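Side-chain contacts in probable GTP-binding protein EngB (Pyrococcus horikoshii, PDB 2CXX), which binds guanine nucleotides as a P-loop GTPase and is probably needed for normal cell division and septation: residues E97-W102 and I110-Y115; P124-V129 and F179-E184. One frame throughout, in Å; residues are numbered along the deposited sequence.

Contact 1: residues E97-W102 and I110-Y115; sequences EIIKRW and IDVEFY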
loop_
_atom_site.group_PDB
_atom_site.type_symbol
_atom_site.label_atom_id
_atom_site.label_comp_id
_atom_site.label_asym_id
_atom_site.label_seq_id
_atom_site.Cartn_x
_atom_site.Cartn_y
_atom_site.Cartn_z
ATOM N N GLU A 97 10.492 3.950 -11.496
ATOM C CA GLU A 97 10.558 4.713 -12.722
ATOM C C GLU A 97 9.536 5.827 -12.680
ATOM O O GLU A 97 9.776 6.898 -13.207
ATOM C CB GLU A 97 10.353 3.779 -13.917
ATOM C CG GLU A 97 11.484 2.748 -14.011
ATOM C CD GLU A 97 12.858 3.413 -13.999
ATOM O OE1 GLU A 97 13.124 4.233 -14.905
ATOM O OE2 GLU A 97 13.665 3.141 -13.065
ATOM N N ILE A 98 8.389 5.594 -12.022
ATOM C CA ILE A 98 7.400 6.653 -11.880
ATOM C C ILE A 98 7.997 7.753 -10.992
ATOM O O ILE A 98 7.869 8.929 -11.287
ATOM C CB ILE A 98 6.117 6.094 -11.235
ATOM C CG1 ILE A 98 5.443 5.163 -12.258
ATOM C CG2 ILE A 98 5.122 7.203 -10.830
ATOM C CD1 ILE A 98 4.298 4.370 -11.649
ATOM N N ILE A 99 8.677 7.353 -9.917
ATOM C CA ILE A 99 9.244 8.345 -9.005
ATOM C C ILE A 99 10.200 9.244 -9.769
ATOM O O ILE A 99 10.091 10.437 -9.667
ATOM C CB ILE A 99 9.950 7.673 -7.825
ATOM C CG1 ILE A 99 8.878 7.189 -6.855
ATOM C CG2 ILE A 99 10.918 8.664 -7.078
ATOM C CD1 ILE A 99 9.469 6.211 -5.800
ATOM N N LYS A 100 11.050 8.661 -10.597
ATOM C CA LYS A 100 12.017 9.460 -11.354
ATOM C C LYS A 100 11.372 10.472 -12.344
ATOM O O LYS A 100 11.824 11.670 -12.450
ATOM C CB LYS A 100 12.981 8.511 -12.097
ATOM C CG LYS A 100 13.736 7.481 -11.213
ATOM C CD LYS A 100 14.569 6.549 -12.054
ATOM C CE LYS A 100 15.049 5.378 -11.219
ATOM N NZ LYS A 100 15.784 4.365 -12.053
ATOM N N ARG A 101 10.287 10.059 -13.016
ATOM C CA ARG A 101 9.676 10.986 -13.968
ATOM C C ARG A 101 8.912 12.095 -13.249
ATOM O O ARG A 101 8.873 13.240 -13.727
ATOM C CB ARG A 101 8.752 10.282 -14.969
ATOM C CG ARG A 101 9.368 9.102 -15.709
ATOM C CD ARG A 101 8.379 8.733 -16.901
ATOM N NE ARG A 101 8.743 7.489 -17.540
ATOM C CZ ARG A 101 8.380 6.291 -17.106
ATOM N NH1 ARG A 101 7.626 6.201 -16.035
ATOM N NH2 ARG A 101 8.791 5.198 -17.755
ATOM N N TRP A 102 8.322 11.790 -12.100
ATOM C CA TRP A 102 7.620 12.812 -11.359
ATOM C C TRP A 102 8.614 13.818 -10.768
ATOM O O TRP A 102 8.388 15.046 -10.831
ATOM C CB TRP A 102 6.768 12.143 -10.246
ATOM C CG TRP A 102 5.425 11.620 -10.770
ATOM C CD1 TRP A 102 5.219 10.819 -11.888
ATOM C CD2 TRP A 102 4.123 11.902 -10.248
ATOM N NE1 TRP A 102 3.878 10.600 -12.079
ATOM C CE2 TRP A 102 3.176 11.254 -11.095
ATOM C CE3 TRP A 102 3.650 12.641 -9.153
ATOM C CZ2 TRP A 102 1.812 11.335 -10.875
ATOM C CZ3 TRP A 102 2.264 12.711 -8.938
ATOM C CH2 TRP A 102 1.371 12.061 -9.798
ATOM N N ILE A 110 3.195 10.052 -5.701
ATOM C CA ILE A 110 2.151 9.607 -4.775
ATOM C C ILE A 110 2.683 8.636 -3.693
ATOM O O ILE A 110 2.328 8.727 -2.477
ATOM C CB ILE A 110 1.072 8.844 -5.566
ATOM C CG1 ILE A 110 0.296 9.788 -6.465
ATOM C CG2 ILE A 110 0.137 8.132 -4.621
ATOM C CD1 ILE A 110 -0.674 9.051 -7.362
ATOM N N ASP A 111 3.466 7.671 -4.094
ATOM C CA ASP A 111 3.976 6.693 -3.133
ATOM C C ASP A 111 4.819 7.299 -2.020
ATOM O O ASP A 111 4.782 6.869 -0.857
ATOM C CB ASP A 111 4.810 5.623 -3.835
ATOM C CG ASP A 111 3.949 4.546 -4.533
ATOM O OD1 ASP A 111 2.766 4.339 -4.208
ATOM O OD2 ASP A 111 4.483 3.928 -5.455
ATOM N N VAL A 112 5.640 8.273 -2.415
ATOM C CA VAL A 112 6.537 8.952 -1.495
ATOM C C VAL A 112 5.678 9.838 -0.570
ATOM O O VAL A 112 5.841 9.835 0.639
ATOM C CB VAL A 112 7.469 9.830 -2.287
ATOM C CG1 VAL A 112 8.205 10.813 -1.349
ATOM C CG2 VAL A 112 8.438 8.978 -3.095
ATOM N N GLU A 113 4.765 10.574 -1.165
ATOM C CA GLU A 113 3.897 11.454 -0.419
ATOM C C GLU A 113 3.129 10.666 0.611
ATOM O O GLU A 113 3.059 11.062 1.794
ATOM C CB GLU A 113 2.903 12.173 -1.351
ATOM C CG GLU A 113 2.118 13.206 -0.589
ATOM C CD GLU A 113 0.979 13.843 -1.386
ATOM O OE1 GLU A 113 0.324 14.779 -0.856
ATOM O OE2 GLU A 113 0.707 13.392 -2.528
ATOM N N PHE A 114 2.580 9.520 0.205
ATOM C CA PHE A 114 1.774 8.745 1.151
ATOM C C PHE A 114 2.552 8.065 2.275
ATOM O O PHE A 114 2.118 8.080 3.433
ATOM C CB PHE A 114 0.930 7.694 0.418
ATOM C CG PHE A 114 -0.144 7.125 1.267
ATOM C CD1 PHE A 114 -1.201 7.899 1.675
ATOM C CD2 PHE A 114 -0.058 5.811 1.690
ATOM C CE1 PHE A 114 -2.185 7.329 2.529
ATOM C CE2 PHE A 114 -1.024 5.231 2.532
ATOM C CZ PHE A 114 -2.086 6.013 2.949
ATOM N N TYR A 115 3.679 7.476 1.965
ATOM C CA TYR A 115 4.474 6.862 3.019
ATOM C C TYR A 115 4.905 7.958 4.015
ATOM O O TYR A 115 4.877 7.781 5.252
ATOM C CB TYR A 115 5.720 6.181 2.430
ATOM C CG TYR A 115 6.533 5.440 3.454
ATOM C CD1 TYR A 115 7.488 6.099 4.195
ATOM C CD2 TYR A 115 6.277 4.100 3.734
ATOM C CE1 TYR A 115 8.193 5.463 5.237
ATOM C CE2 TYR A 115 6.984 3.429 4.762
ATOM C CZ TYR A 115 7.938 4.141 5.501
ATOM O OH TYR A 115 8.703 3.553 6.472
#
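Ile99 and Val112 mark the closest approach of residues 97-102 and 110-115, their CA atoms 8.0 Å apart; the first segment lies on helix 94-104, the second in the first turns of helix 110-120. Both belong to the connection from strand 85-91 to the parallel strand 125-130 of the P-loop GTPase fold, so this beta-alpha-beta crossover carries a pair of packed helices in place of one. No hydrogen bond joins the segments, and just two apolar pairs hold them together. In the first, CD1 of Ile99 reaches CG2 of Val112 at 4.0 Å. Ile99 turns CG1 beside its backbone N (chi1 -77°) and then stretches out, which carries CD1 across the gap; its chain meets that of Val112 nearly at a right angle. Val112 offers the methyl that stands anti to its own carbonyl carbon. Leu145 and Lys148 of helix 138-149 also touch Ile99, and Phe149 touches Val112, so this pair lies in a buried three-helix corner. The second pair is nearer the surface: CH2, at the far end of the Trp102 indole, comes at a slant to CG1 of Ile110, 4.2 Å away. Arg105 makes a cation-pi contact with Trp102. Ile110 also comes to about 4 Å, side chain to side chain, from Arg9, predicted to bind GTP, while staying about 12 Å from the bound GDP. On the part of helix 94-104 turned from the contact, Lys100 NZ forms a salt bridge to the syn lone pair of Glu97 OE2 at 2.6 Å.

Contact 2: residues P124-V129 and F179-E184; sequences PTIVAV and FEVIRE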
loop_
_atom_site.group_PDB
_atom_site.type_symbol
_atom_site.label_atom_id
_atom_site.label_comp_id
_atom_site.label_asym_id
_atom_site.label_seq_id
_atom_site.Cartn_x
_atom_site.Cartn_y
_atom_site.Cartn_z
ATOM N N PRO A 124 2.725 2.701 12.105
ATOM C CA PRO A 124 3.718 1.722 11.641
ATOM C C PRO A 124 3.285 1.292 10.227
ATOM O O PRO A 124 2.111 0.929 9.994
ATOM C CB PRO A 124 3.587 0.538 12.615
ATOM C CG PRO A 124 2.771 1.031 13.707
ATOM C CD PRO A 124 1.920 2.157 13.219
ATOM N N THR A 125 4.229 1.310 9.287
ATOM C CA THR A 125 3.896 0.992 7.903
ATOM C C THR A 125 4.786 -0.054 7.297
ATOM O O THR A 125 6.012 0.036 7.387
ATOM C CB THR A 125 3.988 2.266 7.049
ATOM O OG1 THR A 125 3.064 3.241 7.542
ATOM C CG2 THR A 125 3.643 1.948 5.570
ATOM N N ILE A 126 4.187 -1.053 6.669
ATOM C CA ILE A 126 4.968 -2.077 5.960
ATOM C C ILE A 126 4.753 -1.792 4.478
ATOM O O ILE A 126 3.654 -1.452 4.070
ATOM C CB ILE A 126 4.451 -3.522 6.306
ATOM C CG1 ILE A 126 4.680 -3.815 7.771
ATOM C CG2 ILE A 126 5.077 -4.559 5.365
ATOM C CD1 ILE A 126 3.761 -4.935 8.305
ATOM N N VAL A 127 5.812 -1.810 3.677
ATOM C CA VAL A 127 5.651 -1.620 2.251
ATOM C C VAL A 127 5.703 -2.978 1.592
ATOM O O VAL A 127 6.750 -3.630 1.627
ATOM C CB VAL A 127 6.803 -0.744 1.665
ATOM C CG1 VAL A 127 6.668 -0.630 0.118
ATOM C CG2 VAL A 127 6.785 0.628 2.343
ATOM N N ALA A 128 4.595 -3.411 0.982
ATOM C CA ALA A 128 4.565 -4.688 0.249
ATOM C C ALA A 128 5.076 -4.348 -1.172
ATOM O O ALA A 128 4.405 -3.652 -1.916
ATOM C CB ALA A 128 3.122 -5.225 0.162
ATOM N N VAL A 129 6.262 -4.821 -1.533
ATOM C CA VAL A 129 6.831 -4.527 -2.843
ATOM C C VAL A 129 6.367 -5.657 -3.779
ATOM O O VAL A 129 6.985 -6.713 -3.900
ATOM C CB VAL A 129 8.353 -4.410 -2.739
ATOM C CG1 VAL A 129 8.899 -4.034 -4.135
ATOM C CG2 VAL A 129 8.719 -3.292 -1.669
ATOM N N PHE A 179 1.586 -9.338 11.563
ATOM C CA PHE A 179 1.229 -9.691 12.914
ATOM C C PHE A 179 2.283 -9.400 13.922
ATOM O O PHE A 179 1.984 -9.067 15.053
ATOM C CB PHE A 179 0.731 -11.126 12.958
ATOM C CG PHE A 179 -0.624 -11.228 12.361
ATOM C CD1 PHE A 179 -0.834 -11.880 11.176
ATOM C CD2 PHE A 179 -1.681 -10.520 12.932
ATOM C CE1 PHE A 179 -2.065 -11.829 10.556
ATOM C CE2 PHE A 179 -2.902 -10.468 12.312
ATOM C CZ PHE A 179 -3.090 -11.124 11.119
ATOM N N GLU A 180 3.522 -9.430 13.487
ATOM C CA GLU A 180 4.641 -9.139 14.380
ATOM C C GLU A 180 4.562 -7.641 14.719
ATOM O O GLU A 180 4.633 -7.232 15.889
ATOM C CB GLU A 180 5.881 -9.510 13.607
ATOM C CG GLU A 180 7.183 -9.551 14.243
ATOM C CD GLU A 180 8.193 -10.005 13.220
ATOM O OE1 GLU A 180 8.211 -11.215 12.897
ATOM O OE2 GLU A 180 8.931 -9.151 12.677
ATOM N N VAL A 181 4.400 -6.793 13.702
ATOM C CA VAL A 181 4.267 -5.359 13.977
ATOM C C VAL A 181 3.115 -5.068 14.924
ATOM O O VAL A 181 3.274 -4.256 15.842
ATOM C CB VAL A 181 4.043 -4.513 12.707
ATOM C CG1 VAL A 181 3.730 -3.033 13.117
ATOM C CG2 VAL A 181 5.266 -4.611 11.820
ATOM N N ILE A 182 1.972 -5.728 14.724
ATOM C CA ILE A 182 0.804 -5.537 15.573
ATOM C C ILE A 182 1.105 -5.896 17.034
ATOM O O ILE A 182 0.731 -5.159 17.960
ATOM C CB ILE A 182 -0.399 -6.390 15.108
ATOM C CG1 ILE A 182 -0.930 -5.873 13.771
ATOM C CG2 ILE A 182 -1.458 -6.412 16.181
ATOM C CD1 ILE A 182 -2.035 -6.710 13.159
ATOM N N ARG A 183 1.760 -7.031 17.238
ATOM C CA ARG A 183 2.100 -7.426 18.593
ATOM C C ARG A 183 3.141 -6.484 19.187
ATOM O O ARG A 183 2.935 -5.974 20.284
ATOM C CB ARG A 183 2.675 -8.833 18.630
ATOM C CG ARG A 183 1.693 -9.979 18.438
ATOM C CD ARG A 183 2.448 -11.283 18.758
ATOM N NE ARG A 183 3.808 -11.125 18.249
ATOM C CZ ARG A 183 4.836 -11.932 18.483
ATOM N NH1 ARG A 183 4.702 -13.025 19.252
ATOM N NH2 ARG A 183 6.013 -11.632 17.929
ATOM N N GLU A 184 4.259 -6.276 18.480
ATOM C CA GLU A 184 5.328 -5.402 18.972
ATOM C C GLU A 184 4.746 -4.068 19.403
ATOM O O GLU A 184 5.200 -3.491 20.399
ATOM C CB GLU A 184 6.428 -5.173 17.920
ATOM C CG GLU A 184 5.882 -4.697 16.608
ATOM C CD GLU A 184 6.716 -3.645 15.936
ATOM O OE1 GLU A 184 7.769 -3.988 15.327
ATOM O OE2 GLU A 184 6.298 -2.466 16.010
#
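The pyrrolidine ring of Pro124 is the one ring that touches across this contact, and it does so through a single corner: CB meets CG1 of Val181 at 3.6 Å. The aromatic ring of the helix segment, that of Phe179, is directed away from the strand and packs instead against the rings of His46 and Trp43. What remains between strand and helix is purely aliphatic, without a hydrogen bond. Val181 is the hub. Its CA-CB bond points at the strand, and with chi1 at 173° its two methyls fork between two partners, CG1 going to Pro124 and CG2 to Ile126. The tip of Ile126 does the touching, CD1 lying 3.8 Å from Val181 CG2, while CG1 of Ile126 is 4.2 Å from the same Val181 CG2. The two side chains run in opposite directions and slide past each other, so the end of Ile126 overlaps the CG2 branch of Val181. Pro124 and Ile126 both turn toward the helix, whereas Thr125 between them turns to the other side of the sheet. Backbone hydrogen bonds to Ala86 and Leu88 tie Ile126 to strand 85-91, whose Val85 touches both Ile126 and Val181. This is the packing of a Ras-like (P-loop GTPase) G domain: the C-terminal helix 171-184 lies on one face of the central sheet, over strands 85-91 and 125-130, with helix 110-120 on the opposite face, against Thr125.

Overall arrangement
From the N terminus the chain lays down the P-loop region and the strands up to 85-91; contact 1 then closes over the seven residues between its segments, the end of helix 94-104 and the linker to helix 110-120. After the rest of helix 110-120 and a short turn, contact 2 opens at Pro124, just ahead of strand 125-130; 49 residues after its first segment helix 171-184 closes it. The contacts are in series, neither nested nor crossed, their centres 21 Å apart. Tyr115 bridges them: its CE2 packs 3.7 Å from Val127 CG2. Contact 1 joins helix 94-104 to helix 110-120, which lies on one face of the sheet; contact 2 ties helix 171-184 to the other.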